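Local coordinates for probable chemoreceptor (Methyl-accepting chemotaxis) transmembrane protein (Rhizobium meliloti, PDB 6D8V) that senses quaternary ammonium compounds such as 1,1-dimethyl-prolinium through its sensory domain, and probably directs bacterial chemotaxis in response, at residues Gln138-Glu143 with Gly169-Leu174; Glu220-Ala225 with Arg247-Phe252; Gly38-Gly43 with Ala52-Leu57; Arg191-Leu194 with Lys200-Ala203; Ala31-Met36 with Thr152-Pro157. All blocks are in the same frame, centred on the assembly; numbering follows the deposited sequence.

Contact 1 of 5, residues Gln138-Glu143 with Gly169-Leu174; sequences QPYLAE and GVDISL. With PBE (1,1-dimethyl-prolinium), chain C.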
# COMPACT_ATOMS: atom_id res chain seq x y z
N GLN A 138 -2.09 0.45 -6.83
CA GLN A 138 -3.19 -0.48 -6.70
C GLN A 138 -2.64 -1.81 -6.19
O GLN A 138 -1.47 -2.15 -6.43
CB GLN A 138 -3.90 -0.69 -8.04
CG GLN A 138 -4.74 0.50 -8.51
CD GLN A 138 -5.98 0.73 -7.67
OE1 GLN A 138 -6.36 -0.12 -6.85
NE2 GLN A 138 -6.62 1.87 -7.86
N PRO A 139 -3.46 -2.57 -5.47
CA PRO A 139 -2.96 -3.83 -4.90
C PRO A 139 -2.45 -4.76 -5.99
O PRO A 139 -3.10 -4.96 -7.02
CB PRO A 139 -4.19 -4.39 -4.18
CG PRO A 139 -5.34 -3.72 -4.80
CD PRO A 139 -4.88 -2.36 -5.19
N TYR A 140 -1.26 -5.31 -5.75
CA TYR A 140 -0.62 -6.18 -6.72
C TYR A 140 0.12 -7.28 -5.98
O TYR A 140 0.50 -7.12 -4.81
CB TYR A 140 0.35 -5.41 -7.64
CG TYR A 140 1.60 -4.96 -6.92
CD1 TYR A 140 1.60 -3.82 -6.13
CD2 TYR A 140 2.78 -5.68 -7.03
CE1 TYR A 140 2.73 -3.41 -5.46
CE2 TYR A 140 3.93 -5.27 -6.37
CZ TYR A 140 3.90 -4.14 -5.59
OH TYR A 140 5.04 -3.73 -4.93
N LEU A 141 0.33 -8.39 -6.69
CA LEU A 141 1.08 -9.51 -6.14
C LEU A 141 2.57 -9.27 -6.31
O LEU A 141 3.06 -9.17 -7.44
CB LEU A 141 0.66 -10.81 -6.84
CG LEU A 141 1.59 -11.99 -6.58
CD1 LEU A 141 1.60 -12.35 -5.10
CD2 LEU A 141 1.26 -13.22 -7.42
N ALA A 142 3.29 -9.19 -5.20
CA ALA A 142 4.72 -8.90 -5.20
C ALA A 142 5.54 -10.11 -5.66
O ALA A 142 5.21 -11.26 -5.35
CB ALA A 142 5.17 -8.47 -3.80
N GLU A 143 6.64 -9.82 -6.38
CA GLU A 143 7.53 -10.83 -6.95
C GLU A 143 8.66 -11.24 -6.02
O GLU A 143 8.90 -12.43 -5.80
CB GLU A 143 8.14 -10.33 -8.27
CG GLU A 143 9.44 -11.06 -8.65
CD GLU A 143 10.20 -10.39 -9.78
OE1 GLU A 143 9.61 -9.52 -10.46
OE2 GLU A 143 11.39 -10.73 -9.98
N GLY A 169 10.69 2.76 -2.10
CA GLY A 169 9.34 2.64 -1.58
C GLY A 169 9.25 1.66 -0.43
O GLY A 169 10.20 0.96 -0.09
N VAL A 170 8.05 1.59 0.14
CA VAL A 170 7.73 0.77 1.30
C VAL A 170 6.46 -0.01 0.98
O VAL A 170 5.64 0.42 0.16
CB VAL A 170 7.56 1.67 2.54
CG1 VAL A 170 6.96 0.91 3.71
CG2 VAL A 170 8.89 2.28 2.92
N ASP A 171 6.28 -1.17 1.62
CA ASP A 171 5.15 -2.04 1.30
C ASP A 171 4.22 -2.24 2.49
O ASP A 171 4.67 -2.31 3.63
CB ASP A 171 5.60 -3.42 0.79
CG ASP A 171 6.49 -3.32 -0.42
OD1 ASP A 171 6.38 -2.32 -1.17
OD2 ASP A 171 7.30 -4.25 -0.62
N ILE A 172 2.93 -2.34 2.19
CA ILE A 172 1.90 -2.71 3.16
C ILE A 172 1.24 -3.96 2.63
O ILE A 172 0.59 -3.93 1.57
CB ILE A 172 0.87 -1.59 3.36
CG1 ILE A 172 1.55 -0.27 3.72
CG2 ILE A 172 -0.12 -1.99 4.43
CD1 ILE A 172 0.58 0.87 4.00
N SER A 173 1.41 -5.07 3.34
CA SER A 173 0.79 -6.31 2.94
C SER A 173 -0.72 -6.22 3.11
O SER A 173 -1.21 -5.60 4.06
CB SER A 173 1.34 -7.48 3.74
OG SER A 173 0.74 -7.55 5.02
N LEU A 174 -1.46 -6.82 2.18
CA LEU A 174 -2.90 -6.80 2.31
C LEU A 174 -3.36 -7.49 3.59
O LEU A 174 -4.47 -7.22 4.07
CB LEU A 174 -3.55 -7.43 1.08
CG LEU A 174 -4.04 -6.50 -0.03
CD1 LEU A 174 -3.11 -5.33 -0.21
CD2 LEU A 174 -4.16 -7.28 -1.34
N PBE C . 8.69 -4.99 -4.62
CD PBE C . 8.62 -3.70 -4.83
CA PBE C . 7.86 -5.53 -5.77
CB PBE C . 8.39 -4.66 -6.98
CG PBE C . 8.68 -3.54 -6.46
CE PBE C . 10.09 -5.44 -4.67
CF PBE C . 8.06 -5.33 -3.32
C PBE C . 7.98 -6.95 -6.05
O PBE C . 7.61 -7.39 -7.17
OXT PBE C . 8.43 -7.75 -5.18

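Contact 2 of 5, residues Glu220-Ala225 with Arg247-Phe252; sequences ESVKDA and RVVYPF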
# COMPACT_ATOMS: atom_id res chain seq x y z
N GLU A 220 -22.74 0.95 -8.36
CA GLU A 220 -22.74 2.32 -8.87
C GLU A 220 -22.52 3.32 -7.74
O GLU A 220 -21.84 4.34 -7.92
CB GLU A 220 -24.04 2.61 -9.61
CG GLU A 220 -23.97 2.38 -11.11
CD GLU A 220 -23.24 3.49 -11.85
OE1 GLU A 220 -23.02 4.56 -11.25
OE2 GLU A 220 -22.90 3.29 -13.04
N SER A 221 -23.10 3.06 -6.56
CA SER A 221 -22.88 3.98 -5.45
C SER A 221 -21.41 4.02 -5.05
O SER A 221 -20.88 5.09 -4.72
CB SER A 221 -23.76 3.58 -4.26
OG SER A 221 -25.12 3.88 -4.53
N VAL A 222 -20.72 2.88 -5.11
CA VAL A 222 -19.27 2.87 -4.88
C VAL A 222 -18.58 3.81 -5.87
O VAL A 222 -17.75 4.64 -5.48
CB VAL A 222 -18.72 1.44 -4.99
CG1 VAL A 222 -17.21 1.45 -4.95
CG2 VAL A 222 -19.28 0.59 -3.86
N LYS A 223 -18.90 3.68 -7.16
CA LYS A 223 -18.32 4.57 -8.16
C LYS A 223 -18.68 6.03 -7.90
O LYS A 223 -17.85 6.93 -8.12
CB LYS A 223 -18.78 4.14 -9.56
CG LYS A 223 -18.37 2.71 -9.93
CD LYS A 223 -16.89 2.46 -9.66
CE LYS A 223 -16.49 0.99 -9.84
NZ LYS A 223 -15.08 0.74 -9.43
N ASP A 224 -19.91 6.29 -7.42
CA ASP A 224 -20.32 7.66 -7.13
C ASP A 224 -19.69 8.18 -5.84
O ASP A 224 -19.28 9.34 -5.77
CB ASP A 224 -21.84 7.75 -7.06
CG ASP A 224 -22.49 7.46 -8.39
OD1 ASP A 224 -21.81 7.67 -9.42
OD2 ASP A 224 -23.66 7.02 -8.42
N ALA A 225 -19.62 7.34 -4.80
CA ALA A 225 -18.88 7.73 -3.60
C ALA A 225 -17.43 8.06 -3.95
O ALA A 225 -16.88 9.06 -3.48
CB ALA A 225 -18.94 6.61 -2.56
N ARG A 247 -24.55 -1.80 3.53
CA ARG A 247 -23.15 -1.52 3.22
C ARG A 247 -22.98 -0.01 3.16
O ARG A 247 -23.55 0.64 2.28
CB ARG A 247 -22.73 -2.17 1.91
CG ARG A 247 -21.27 -1.96 1.55
CD ARG A 247 -20.45 -3.23 1.73
NE ARG A 247 -20.63 -4.17 0.63
CZ ARG A 247 -20.37 -5.47 0.70
NH1 ARG A 247 -19.91 -5.99 1.84
NH2 ARG A 247 -20.57 -6.25 -0.35
N VAL A 248 -22.21 0.54 4.09
CA VAL A 248 -21.86 1.96 4.07
C VAL A 248 -20.46 2.10 3.51
O VAL A 248 -19.53 1.41 3.96
CB VAL A 248 -21.96 2.59 5.47
CG1 VAL A 248 -21.41 4.00 5.44
CG2 VAL A 248 -23.40 2.60 5.94
N VAL A 249 -20.29 2.98 2.53
CA VAL A 249 -19.00 3.25 1.92
C VAL A 249 -18.53 4.62 2.37
O VAL A 249 -19.31 5.58 2.40
CB VAL A 249 -19.07 3.14 0.38
CG1 VAL A 249 -19.90 1.94 -0.01
CG2 VAL A 249 -19.67 4.39 -0.20
N TYR A 250 -17.25 4.72 2.73
CA TYR A 250 -16.71 5.93 3.35
C TYR A 250 -15.35 6.23 2.72
O TYR A 250 -14.32 5.68 3.12
CB TYR A 250 -16.59 5.76 4.87
CG TYR A 250 -16.31 7.01 5.66
CD1 TYR A 250 -17.35 7.82 6.12
CD2 TYR A 250 -15.00 7.37 5.99
CE1 TYR A 250 -17.10 8.95 6.86
CE2 TYR A 250 -14.74 8.50 6.73
CZ TYR A 250 -15.79 9.30 7.17
OH TYR A 250 -15.52 10.44 7.91
N PRO A 251 -15.33 7.10 1.70
CA PRO A 251 -14.04 7.53 1.14
C PRO A 251 -13.27 8.36 2.14
O PRO A 251 -13.84 9.04 2.99
CB PRO A 251 -14.45 8.36 -0.09
CG PRO A 251 -15.86 8.75 0.15
CD PRO A 251 -16.47 7.64 0.95
N PHE A 252 -11.94 8.29 2.03
CA PHE A 252 -11.07 9.11 2.86
C PHE A 252 -9.72 9.26 2.16
O PHE A 252 -9.18 8.28 1.64
CB PHE A 252 -10.90 8.51 4.26
CG PHE A 252 -10.18 7.19 4.27
CD1 PHE A 252 -10.84 6.03 3.93
CD2 PHE A 252 -8.84 7.12 4.62
CE1 PHE A 252 -10.19 4.82 3.93
CE2 PHE A 252 -8.18 5.91 4.63
CZ PHE A 252 -8.86 4.76 4.29

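Contact 3 of 5, residues Gly38-Gly43 with Ala52-Leu57; sequences GVLGRG and AGAINL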
# COMPACT_ATOMS: atom_id res chain seq x y z
N GLY A 38 15.33 10.39 0.49
CA GLY A 38 16.27 11.49 0.65
C GLY A 38 17.66 11.01 1.00
O GLY A 38 18.64 11.38 0.34
N VAL A 39 17.78 10.18 2.04
CA VAL A 39 19.11 9.75 2.47
C VAL A 39 19.79 8.92 1.38
O VAL A 39 21.02 8.96 1.24
CB VAL A 39 19.06 8.97 3.81
CG1 VAL A 39 17.69 9.08 4.44
CG2 VAL A 39 19.46 7.52 3.61
N LEU A 40 19.01 8.17 0.60
CA LEU A 40 19.59 7.47 -0.54
C LEU A 40 20.05 8.46 -1.62
O LEU A 40 21.11 8.27 -2.23
CB LEU A 40 18.60 6.46 -1.11
CG LEU A 40 18.31 5.23 -0.25
CD1 LEU A 40 17.30 4.28 -0.92
CD2 LEU A 40 19.60 4.48 0.10
N GLY A 41 19.28 9.52 -1.84
CA GLY A 41 19.65 10.55 -2.79
C GLY A 41 20.82 11.40 -2.35
O GLY A 41 21.82 11.51 -3.07
N ARG A 42 20.73 12.02 -1.16
CA ARG A 42 21.86 12.79 -0.66
C ARG A 42 23.10 11.92 -0.51
O ARG A 42 24.21 12.35 -0.83
CB ARG A 42 21.50 13.47 0.68
CG ARG A 42 20.81 14.84 0.58
CD ARG A 42 21.18 15.80 1.75
NE ARG A 42 22.21 16.80 1.39
CZ ARG A 42 21.96 17.93 0.74
NH1 ARG A 42 20.71 18.22 0.37
NH2 ARG A 42 22.94 18.78 0.44
N GLY A 43 22.93 10.69 -0.01
CA GLY A 43 24.06 9.77 0.07
C GLY A 43 24.71 9.50 -1.27
O GLY A 43 25.91 9.17 -1.32
N ALA A 52 27.05 -0.89 -1.34
CA ALA A 52 26.90 -1.81 -0.22
C ALA A 52 26.11 -1.17 0.91
O ALA A 52 25.14 -1.75 1.42
CB ALA A 52 28.28 -2.26 0.27
N GLY A 53 26.50 0.05 1.29
CA GLY A 53 25.83 0.74 2.39
C GLY A 53 24.38 1.10 2.09
O GLY A 53 23.54 1.10 3.00
N ALA A 54 24.07 1.42 0.84
CA ALA A 54 22.68 1.68 0.50
C ALA A 54 21.79 0.52 0.95
O ALA A 54 20.69 0.74 1.46
CB ALA A 54 22.53 1.92 -1.00
N ILE A 55 22.27 -0.72 0.79
CA ILE A 55 21.53 -1.87 1.28
C ILE A 55 21.43 -1.84 2.81
O ILE A 55 20.35 -2.02 3.37
CB ILE A 55 22.15 -3.19 0.78
CG1 ILE A 55 21.85 -3.39 -0.71
CG2 ILE A 55 21.63 -4.37 1.58
CD1 ILE A 55 23.05 -3.26 -1.62
N ASN A 56 22.56 -1.62 3.49
CA ASN A 56 22.53 -1.48 4.95
C ASN A 56 21.44 -0.50 5.38
O ASN A 56 20.55 -0.84 6.17
CB ASN A 56 23.89 -1.03 5.47
CG ASN A 56 23.95 -0.95 7.00
OD1 ASN A 56 23.17 -1.60 7.69
ND2 ASN A 56 24.88 -0.16 7.51
N LEU A 57 21.49 0.73 4.85
CA LEU A 57 20.56 1.76 5.29
C LEU A 57 19.11 1.38 4.99
O LEU A 57 18.21 1.70 5.77
CB LEU A 57 20.90 3.10 4.64
CG LEU A 57 22.30 3.64 4.88
CD1 LEU A 57 22.50 4.96 4.15
CD2 LEU A 57 22.56 3.79 6.37

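Contact 4 of 5, residues Arg191-Leu194 with Lys200-Ala203; sequences RVYL and KWLA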
# COMPACT_ATOMS: atom_id res chain seq x y z
N ARG A 191 -18.95 -6.17 10.12
CA ARG A 191 -17.67 -6.36 9.46
C ARG A 191 -17.26 -5.06 8.78
O ARG A 191 -18.11 -4.32 8.28
CB ARG A 191 -17.73 -7.53 8.46
CG ARG A 191 -18.17 -8.86 9.08
CD ARG A 191 -17.07 -9.47 9.95
NE ARG A 191 -17.59 -9.96 11.23
CZ ARG A 191 -17.84 -11.24 11.51
NH1 ARG A 191 -17.63 -12.19 10.60
NH2 ARG A 191 -18.31 -11.57 12.71
N VAL A 192 -15.97 -4.78 8.77
CA VAL A 192 -15.46 -3.63 8.03
C VAL A 192 -14.48 -4.15 6.99
O VAL A 192 -13.70 -5.07 7.24
CB VAL A 192 -14.83 -2.53 8.94
CG1 VAL A 192 -15.54 -2.46 10.29
CG2 VAL A 192 -13.32 -2.72 9.10
N TYR A 193 -14.54 -3.55 5.80
CA TYR A 193 -13.68 -3.91 4.69
C TYR A 193 -13.08 -2.63 4.14
O TYR A 193 -13.25 -1.55 4.72
CB TYR A 193 -14.47 -4.71 3.64
CG TYR A 193 -15.03 -5.99 4.22
CD1 TYR A 193 -14.18 -6.99 4.65
CD2 TYR A 193 -16.40 -6.17 4.38
CE1 TYR A 193 -14.67 -8.16 5.19
CE2 TYR A 193 -16.90 -7.35 4.93
CZ TYR A 193 -16.02 -8.34 5.34
OH TYR A 193 -16.49 -9.52 5.88
N LEU A 194 -12.36 -2.73 3.03
CA LEU A 194 -11.58 -1.61 2.53
C LEU A 194 -11.36 -1.75 1.03
O LEU A 194 -10.90 -2.80 0.57
CB LEU A 194 -10.23 -1.54 3.25
CG LEU A 194 -9.40 -0.28 3.07
CD1 LEU A 194 -10.04 0.91 3.80
CD2 LEU A 194 -7.99 -0.53 3.57
N LYS A 200 -10.88 -1.55 -6.04
CA LYS A 200 -10.39 -2.91 -5.88
C LYS A 200 -10.42 -3.28 -4.40
O LYS A 200 -10.30 -2.42 -3.52
CB LYS A 200 -8.97 -3.04 -6.43
CG LYS A 200 -8.73 -2.47 -7.83
CD LYS A 200 -8.65 -3.58 -8.86
CE LYS A 200 -7.89 -3.16 -10.12
NZ LYS A 200 -6.49 -2.72 -9.82
N TRP A 201 -10.57 -4.58 -4.13
CA TRP A 201 -10.65 -5.09 -2.75
C TRP A 201 -9.26 -5.09 -2.12
O TRP A 201 -8.35 -5.78 -2.61
CB TRP A 201 -11.24 -6.49 -2.71
CG TRP A 201 -12.72 -6.58 -2.92
CD1 TRP A 201 -13.37 -6.82 -4.11
CD2 TRP A 201 -13.74 -6.50 -1.92
NE1 TRP A 201 -14.73 -6.87 -3.90
CE2 TRP A 201 -14.99 -6.68 -2.57
CE3 TRP A 201 -13.73 -6.29 -0.53
CZ2 TRP A 201 -16.21 -6.65 -1.88
CZ3 TRP A 201 -14.94 -6.26 0.15
CH2 TRP A 201 -16.16 -6.44 -0.53
N LEU A 202 -9.10 -4.33 -1.03
CA LEU A 202 -7.89 -4.32 -0.20
C LEU A 202 -8.05 -5.21 1.03
O LEU A 202 -7.08 -5.84 1.47
CB LEU A 202 -7.56 -2.90 0.23
CG LEU A 202 -7.01 -1.99 -0.86
CD1 LEU A 202 -6.65 -0.65 -0.28
CD2 LEU A 202 -5.80 -2.64 -1.49
N ALA A 203 -9.26 -5.24 1.58
CA ALA A 203 -9.63 -6.12 2.68
C ALA A 203 -11.06 -6.56 2.43
O ALA A 203 -11.95 -5.71 2.37
CB ALA A 203 -9.49 -5.42 4.04

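Contact 5 of 5, residues Ala31-Met36 with Thr152-Pro157; sequences AAARTM and TSIAYP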
# COMPACT_ATOMS: atom_id res chain seq x y z
N ALA A 31 5.93 9.08 5.02
CA ALA A 31 7.01 9.93 5.53
C ALA A 31 8.32 9.16 5.66
O ALA A 31 9.39 9.68 5.33
CB ALA A 31 6.62 10.52 6.87
N ALA A 32 8.25 7.92 6.16
CA ALA A 32 9.46 7.10 6.26
C ALA A 32 10.02 6.76 4.88
O ALA A 32 11.24 6.69 4.70
CB ALA A 32 9.17 5.82 7.05
N ALA A 33 9.15 6.54 3.90
CA ALA A 33 9.63 6.31 2.54
C ALA A 33 10.30 7.57 1.99
O ALA A 33 11.41 7.51 1.46
CB ALA A 33 8.48 5.84 1.64
N ARG A 34 9.64 8.72 2.12
CA ARG A 34 10.21 9.96 1.59
C ARG A 34 11.55 10.29 2.25
O ARG A 34 12.50 10.71 1.57
CB ARG A 34 9.22 11.13 1.77
CG ARG A 34 9.73 12.47 1.24
CD ARG A 34 8.65 13.55 1.15
NE ARG A 34 9.12 14.74 0.44
CZ ARG A 34 8.35 15.76 0.07
NH1 ARG A 34 7.06 15.75 0.35
NH2 ARG A 34 8.88 16.79 -0.57
N THR A 35 11.64 10.11 3.57
CA THR A 35 12.93 10.27 4.24
C THR A 35 13.99 9.36 3.65
O THR A 35 15.10 9.79 3.35
CB THR A 35 12.79 10.00 5.74
OG1 THR A 35 12.03 11.06 6.35
CG2 THR A 35 14.16 9.92 6.39
N MET A 36 13.66 8.07 3.48
CA MET A 36 14.62 7.13 2.92
C MET A 36 15.05 7.54 1.51
O MET A 36 16.24 7.52 1.19
CB MET A 36 14.04 5.72 2.92
CG MET A 36 15.02 4.66 2.44
SD MET A 36 16.36 4.41 3.63
CE MET A 36 15.45 3.72 5.00
N THR A 152 0.30 -3.39 -1.24
CA THR A 152 0.31 -2.08 -1.86
C THR A 152 1.63 -1.39 -1.52
O THR A 152 2.18 -1.60 -0.44
CB THR A 152 -0.86 -1.22 -1.37
OG1 THR A 152 -0.90 0.00 -2.11
CG2 THR A 152 -0.69 -0.90 0.11
N SER A 153 2.12 -0.55 -2.44
CA SER A 153 3.44 0.03 -2.29
C SER A 153 3.39 1.56 -2.33
O SER A 153 2.76 2.14 -3.22
CB SER A 153 4.39 -0.48 -3.38
OG SER A 153 4.73 -1.82 -3.12
N ILE A 154 4.06 2.18 -1.36
CA ILE A 154 4.24 3.62 -1.31
C ILE A 154 5.65 3.90 -1.82
O ILE A 154 6.64 3.46 -1.22
CB ILE A 154 4.02 4.15 0.11
CG1 ILE A 154 2.57 3.91 0.52
CG2 ILE A 154 4.35 5.63 0.21
CD1 ILE A 154 2.26 4.31 1.94
N ALA A 155 5.75 4.61 -2.94
CA ALA A 155 7.02 4.83 -3.60
C ALA A 155 7.26 6.31 -3.81
O ALA A 155 6.33 7.09 -4.05
CB ALA A 155 7.09 4.10 -4.95
N TYR A 156 8.53 6.70 -3.72
CA TYR A 156 8.99 8.07 -3.86
C TYR A 156 10.16 8.12 -4.82
O TYR A 156 10.96 7.18 -4.89
CB TYR A 156 9.41 8.66 -2.51
CG TYR A 156 8.30 9.36 -1.77
CD1 TYR A 156 7.48 8.66 -0.90
CD2 TYR A 156 8.06 10.72 -1.95
CE1 TYR A 156 6.46 9.30 -0.21
CE2 TYR A 156 7.03 11.35 -1.28
CZ TYR A 156 6.24 10.64 -0.42
OH TYR A 156 5.21 11.27 0.25
N PRO A 157 10.29 9.20 -5.58
CA PRO A 157 11.47 9.36 -6.44
C PRO A 157 12.71 9.63 -5.60
O PRO A 157 12.67 10.39 -4.63
CB PRO A 157 11.12 10.56 -7.32
CG PRO A 157 9.63 10.74 -7.18
CD PRO A 157 9.29 10.26 -5.81

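Contact 1 of 5, residues Gln138-Glu143 with Gly169-Leu174
The Tyr140 ring and the Asp171 carboxylate approach each other beside the bound 1,1-dimethyl-prolinium. Tyr140 turns a ring edge to the ligand: the ligand's CA lies near the ring plane, 3.4 Å from Tyr140 OH. Gln138 O is also at the ring edge, in plane. The Tyr140 ring meets that of Trp124 with the two planes at about 30°. The Asp171 carboxylate reaches the ligand with one oxygen, and Asp171 OD2 is 3.0 Å from the methyl carbon CF. CF is bonded to the quaternary nitrogen, so charge attraction probably favours this placement. Tyr140 OH and Asp171 OD1 stay 4.2 Å apart and do not bond directly. Both are hydrogen-bonded to Ser153 OG, which bridges them. Asp171 OD1 is also bonded to Trp72 NE1. Ser153 belongs to strand 149-160, which pairs with 140-142 and with 163-173 in the antiparallel sheet of the first PDC sensor domain, of the Cache clan. This intervening strand explains why no hydrogen bond joins the two segments directly. The Tyr140 CB points away from 169-174. With CG set between the backbone N and the carbonyl carbon (chi1 71°), the ring brings its hydroxyl back towards Asp171. The ligand carboxylate is held by backbone groups. Glu143 N donates to the ligand's O at 2.7 Å, with an N-H...O angle of 162°, and Gly144 N gives a further bond. Ala142 CB lies 3.6 Å from the ligand's OXT. Away from the pocket, Pro139 CB packs on Leu174 CD2 at 4.1 Å.

Contact 2 of 5, residues Glu220-Ala225 with Arg247-Phe252
The side chains of Val222 and Val249 cross at about a right angle, and they touch through one methyl each. Val222 CG2 is 4.1 Å from Val249 CG1. The other branch of Val249 turns to a different partner: its CG2 lies 3.3 Å from Ala225 CB. Val249 can serve both because its methyls are split by chi1 (-42°). CG1 lies beside the backbone N, and CG2 lies between that N and the carbonyl carbon. Val222 and Ala225 are about one helical turn apart, so Val249 touches two residues on the same side of the helix, three positions apart. Pro251, two residues further along the strand, also has its CB directed at the helix. Its ring meets the end of the segment, with Pro251 CG 3.8 Å from Ala225 O and Pro251 CD 4.4 Å from Ala225 CB. Helix 219-228 thus lies on one face of the four-stranded antiparallel sheet, next to strand 243-254. The arrangement is consistent with a second PDC-like module that follows the first in the chain. The axes of segments 220-225 and 247-252 come within 9.0 Å, and their N-to-C directions differ by only 22°. The contact is buried and apolar, with no hydrogen bond across it. Leu264 and Leu262 of strand 259-268 touch Val249 and Pro251, and Arg232 touches Ala225 and Val249. The alternate residues Val248 and Tyr250 pack instead on the N-terminal helix 2-45, at Phe8, Ala11 and Ala15. Arg247 forms a salt bridge with Asp266.

Contact 3 of 5, residues Gly38-Gly43 with Ala52-Leu57
Leu40 and Ala54 mark the closest backbone approach of the two helical segments, with their CA atoms 6.6 Å apart. The segments meet at two small apolar contacts, and no hydrogen bond crosses between them. Leu40 touches with one branch: its CD2 lies 4.0 Å from Ala54 CB and 4.1 Å from Ala54 O. The CB of Leu40 does not aim straight at 52-57. Its CG lies beside the backbone N (chi1 -70°), and the extended end of the chain carries CD2 across. The second pair is Val39 and Leu57, whose side chains cross obliquely. Val39 CG2 and Leu57 CD1 are 4.0 Å apart. Leu40 and Ala54 are buried, while Val39 and Leu57 lie nearer the surface. This is plain helix-to-helix packing at the end of the long N-terminal helix. A short connection follows that helix and leads into helix 51-58. Within the connection, Thr49 bonds by its backbone to Gly43 and touches Leu57, and Asp50 OD1 accepts from Gly53 N. Helix 51-58 is tied in turn to strand 101-105 by a bond from Trp103 NE1 to Ile55 O, and Tyr80 and Phe99 pack on Ala54.

Contact 4 of 5, residues Arg191-Leu194 with Lys200-Ala203
The Leu194 side chain is directed by chi1 of -168°, which puts CG beside the carbonyl carbon, and its CD2 reaches Leu202 CD1 at 4.1 Å. Trp201 has its CG beside the backbone N (chi1 -75°), and this swings the six-membered end of the indole back to Tyr193. The backbone here forms a classic beta bulge, in which Leu202 and Ala203 both face Leu194. Leu194 O therefore accepts two hydrogen bonds. Ala203 N donates to Leu194 O at 3.1 Å. Leu202 N reaches Leu194 O at 2.9 Å, tilted 19° from the carbonyl plane. The chain turns a corner at Leu202. Beyond it, Ala203 forms an antiparallel hydrogen-bonded pair with Leu194, and the two side chains share one face of the sheet, CB to CB at 4.0 Å. Leu177 and Leu181 of helix 174-183 pack on that face, touching Leu194 and Ala203 respectively. Strand 191-195 is an outer strand of the four-stranded sheet, with strand 259-268 as its neighbour. The bulged segment 200-203 lies along its other side. The Tyr193 and Trp201 side chains cross without stacking. Tyr193 CB sits at the edge of the indole, near its plane, 3.8 Å from Trp201 CZ3. The bridge is completed by Leu194 N, which donates to Ala203 O at 3.1 Å.

Contact 5 of 5, residues Ala31-Met36 with Thr152-Pro157
Arg34 lays its aliphatic chain over one face of the Tyr156 ring. Arg34 CB sits 3.6 Å from the Tyr156 ring centroid and 8° off the ring normal, which makes a CH-pi contact almost over the centre. The chain then runs out extended, with CG beside the carbonyl carbon, and Arg34 CD passes 3.7 Å from Tyr156 CE2. The guanidinium plane is turned 30° from the ring plane. Ala33 adds a smaller touch, its CB 3.9 Å from Tyr156 CD1 and 4.4 Å from Ile154 CG2. These residues dock the long N-terminal helix 2-45 on strand 149-160 of the PDC sensor domain. The segment axes approach to 7.8 Å, and their N-to-C directions differ by 32°. Ile154 and Tyr156 alternate with Ala155, so both have CB directed at the helix while Ala155 has its CB directed away. Further along the helix, Ser37 touches Tyr156, and its OG bonds to Pro157 O. Ile154 also packs on Val26 and Ala30. Val170 of strand 163-173 touches Ala33. Backbone hydrogen bonds of Ile154 with Val170 and of Tyr156 with Ser168 hold the strand in its sheet.

Contacts 1, 2, 4 and 5 are buried, whereas contact 3 is only partly so. Contacts 1 and 5 share one sheet: Ser153 of contact 5 lies on the strand between the two segments of contact 1. Contacts 3 and 5 both use helix 2-45, and Met36 CE touches Leu57 O. Contacts 2 and 4 belong to the other sheet, where Phe252 packs on Leu194. Contact 1 meets contact 4 through Pro139 and Leu174 against Leu202, which joins the two halves. In contact 1 aromatic rings, a carboxylate and backbone N-H groups surround the charged ligand, and the ligand and Ser153 link its segments. Only contact 4 has hydrogen bonds between its own segments; contacts 2, 3 and 5 are side-chain packing.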